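Local coordinates for protein export chaperone SatS (Mycobacterium tuberculosis H37Rv, PDB 6DNM) that acts as a chaperone for the SecA2 protein export pathway, probably by assisting proteins that this route carries out of the cytoplasm, at residues A[34-39]-A[127-132]. Sequence-based numbering, arbitrary orientation.
Sequences RCYLDD and LRDIGD
Y36 reaches from the strand to the helix and donates a hydrogen bond from its phenol to D129: OH of Y36 lies 2.6 Å from OD2 of D129, a short hydrogen bond. The hydroxyl meets the carboxylate on the syn side of OD2, 19° out of its plane. Tyrosine suits the place because its long, stiff ring carries a hydroxyl across the gap; the nearest CA atoms, those of R34 and D129, are still 9.2 Å apart. With CG anti to its carbonyl carbon (chi1 -60°), Y36 swings its ring from a strand position that does not face the helix and brings the hydroxyl end to it. The second oxygen, OD1, lies at the ring edge, in plane, 3.6 Å from CE1 of Y36. With the ring and carboxylate planes turned 64° apart, the two groups do not stack.

R34 brings a positive charge to the same oxygen. Its side chain leaves with CG opposite the backbone N, then bends at chi2 and chi3, placing OD2 of D129 over one guanidinium face, 3.9 Å from NE of R34. No N-H points at the oxygen, so this long salt bridge is electrostatic alone; the buried positive charge nevertheless probably favours an ionised D129. Aspartate, short and charged, can accept the phenol's hydrogen bond while balancing the arginine.

Only 101 Å² is buried between the segments, so the contact is a polar bridge with little packing. It joins strand 29-37 to helix 117-134. R34 also rests on F43, and Y36 on P41, both of the adjacent antiparallel strand 40-43, while L127 and I130 of the helix pack against helix 170-185.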
loop_
_atom_site.group_PDB
_atom_site.type_symbol
_atom_site.label_atom_id
_atom_site.label_comp_id
_atom_site.label_asym_id
_atom_site.label_seq_id
_atom_site.Cartn_x
_atom_site.Cartn_y
_atom_site.Cartn_z
ATOM N N ARG A 34 -0.627 6.366 5.552
ATOM C CA ARG A 34 0.211 6.848 4.466
ATOM C C ARG A 34 -0.190 8.269 4.109
ATOM O O ARG A 34 -1.378 8.605 4.099
ATOM C CB ARG A 34 0.039 5.968 3.227
ATOM C CG ARG A 34 0.950 6.364 2.051
ATOM C CD ARG A 34 0.162 7.024 0.912
ATOM N NE ARG A 34 -0.967 6.177 0.564
ATOM C CZ ARG A 34 -2.046 6.523 -0.131
ATOM N NH1 ARG A 34 -2.991 5.643 -0.355
ATOM N NH2 ARG A 34 -2.197 7.735 -0.616
ATOM N N CYS A 35 0.808 9.097 3.811
ATOM C CA CYS A 35 0.570 10.444 3.312
ATOM C C CYS A 35 1.561 10.732 2.195
ATOM O O CYS A 35 2.430 9.914 1.879
ATOM C CB CYS A 35 0.711 11.489 4.420
ATOM S SG CYS A 35 2.390 11.679 5.017
ATOM N N TYR A 36 1.432 11.909 1.595
ATOM C CA TYR A 36 2.392 12.396 0.615
ATOM C C TYR A 36 2.919 13.744 1.078
ATOM O O TYR A 36 2.141 14.617 1.478
ATOM C CB TYR A 36 1.749 12.531 -0.755
ATOM C CG TYR A 36 1.206 11.223 -1.266
ATOM C CD1 TYR A 36 2.031 10.279 -1.880
ATOM C CD2 TYR A 36 -0.127 10.916 -1.107
ATOM C CE1 TYR A 36 1.519 9.064 -2.345
ATOM C CE2 TYR A 36 -0.637 9.731 -1.561
ATOM C CZ TYR A 36 0.177 8.795 -2.171
ATOM O OH TYR A 36 -0.368 7.600 -2.615
ATOM N N LEU A 37 4.235 13.898 1.044
ATOM C CA LEU A 37 4.899 15.144 1.394
ATOM C C LEU A 37 5.792 15.500 0.222
ATOM O O LEU A 37 6.681 14.719 -0.129
ATOM C CB LEU A 37 5.757 14.943 2.644
ATOM C CG LEU A 37 6.449 16.184 3.198
ATOM C CD1 LEU A 37 5.434 17.279 3.490
ATOM C CD2 LEU A 37 7.219 15.816 4.449
ATOM N N ASP A 38 5.544 16.660 -0.392
ATOM C CA ASP A 38 6.294 17.113 -1.565
ATOM C C ASP A 38 6.438 16.005 -2.607
ATOM O O ASP A 38 7.541 15.670 -3.045
ATOM C CB ASP A 38 7.654 17.690 -1.177
ATOM C CG ASP A 38 7.556 18.722 -0.080
ATOM O OD1 ASP A 38 6.531 19.432 -0.028
ATOM O OD2 ASP A 38 8.504 18.816 0.729
ATOM N N ASP A 39 5.305 15.410 -2.978
ATOM C CA ASP A 39 5.209 14.397 -4.028
ATOM C C ASP A 39 5.830 13.057 -3.655
ATOM O O ASP A 39 6.061 12.225 -4.544
ATOM C CB ASP A 39 5.796 14.871 -5.364
ATOM C CG ASP A 39 4.734 15.178 -6.394
ATOM O OD1 ASP A 39 5.102 15.416 -7.566
ATOM O OD2 ASP A 39 3.538 15.184 -6.036
ATOM N N LEU A 127 2.293 -0.478 -4.733
ATOM C CA LEU A 127 3.648 -0.980 -4.951
ATOM C C LEU A 127 4.620 0.155 -5.242
ATOM O O LEU A 127 5.728 0.194 -4.693
ATOM C CB LEU A 127 3.647 -1.960 -6.118
ATOM C CG LEU A 127 2.945 -3.288 -5.896
ATOM C CD1 LEU A 127 2.980 -4.119 -7.160
ATOM C CD2 LEU A 127 3.633 -3.989 -4.792
ATOM N N ARG A 128 4.232 1.082 -6.122
ATOM C CA ARG A 128 5.107 2.209 -6.430
ATOM C C ARG A 128 5.357 3.054 -5.190
ATOM O O ARG A 128 6.484 3.508 -4.958
ATOM C CB ARG A 128 4.498 3.063 -7.541
ATOM C CG ARG A 128 4.284 2.328 -8.840
ATOM C CD ARG A 128 5.319 2.709 -9.837
ATOM N NE ARG A 128 4.991 2.212 -11.168
ATOM C CZ ARG A 128 5.903 1.865 -12.065
ATOM N NH1 ARG A 128 7.195 1.955 -11.760
ATOM N NH2 ARG A 128 5.525 1.432 -13.258
ATOM N N ASP A 129 4.318 3.266 -4.374
ATOM C CA ASP A 129 4.497 4.027 -3.139
ATOM C C ASP A 129 5.447 3.312 -2.187
ATOM O O ASP A 129 6.293 3.950 -1.554
ATOM C CB ASP A 129 3.147 4.238 -2.455
ATOM C CG ASP A 129 2.332 5.362 -3.069
ATOM O OD1 ASP A 129 2.848 6.096 -3.932
ATOM O OD2 ASP A 129 1.161 5.512 -2.666
ATOM N N ILE A 130 5.320 1.988 -2.061
ATOM C CA ILE A 130 6.218 1.242 -1.180
ATOM C C ILE A 130 7.644 1.307 -1.700
ATOM O O ILE A 130 8.594 1.497 -0.931
ATOM C CB ILE A 130 5.746 -0.216 -1.026
ATOM C CG1 ILE A 130 4.415 -0.280 -0.281
ATOM C CG2 ILE A 130 6.808 -1.058 -0.313
ATOM C CD1 ILE A 130 3.930 -1.710 -0.079
ATOM N N GLY A 131 7.825 1.136 -3.010
ATOM C CA GLY A 131 9.159 1.242 -3.572
ATOM C C GLY A 131 9.777 2.607 -3.340
ATOM O O GLY A 131 10.952 2.716 -2.978
ATOM N N ASP A 132 8.986 3.668 -3.520
ATOM C CA ASP A 132 9.507 5.013 -3.311
ATOM C C ASP A 132 9.864 5.235 -1.845
ATOM O O ASP A 132 10.939 5.762 -1.531
ATOM C CB ASP A 132 8.475 6.048 -3.765
ATOM C CG ASP A 132 8.274 6.067 -5.275
ATOM O OD1 ASP A 132 8.987 5.343 -6.007
ATOM O OD2 ASP A 132 7.384 6.812 -5.736
#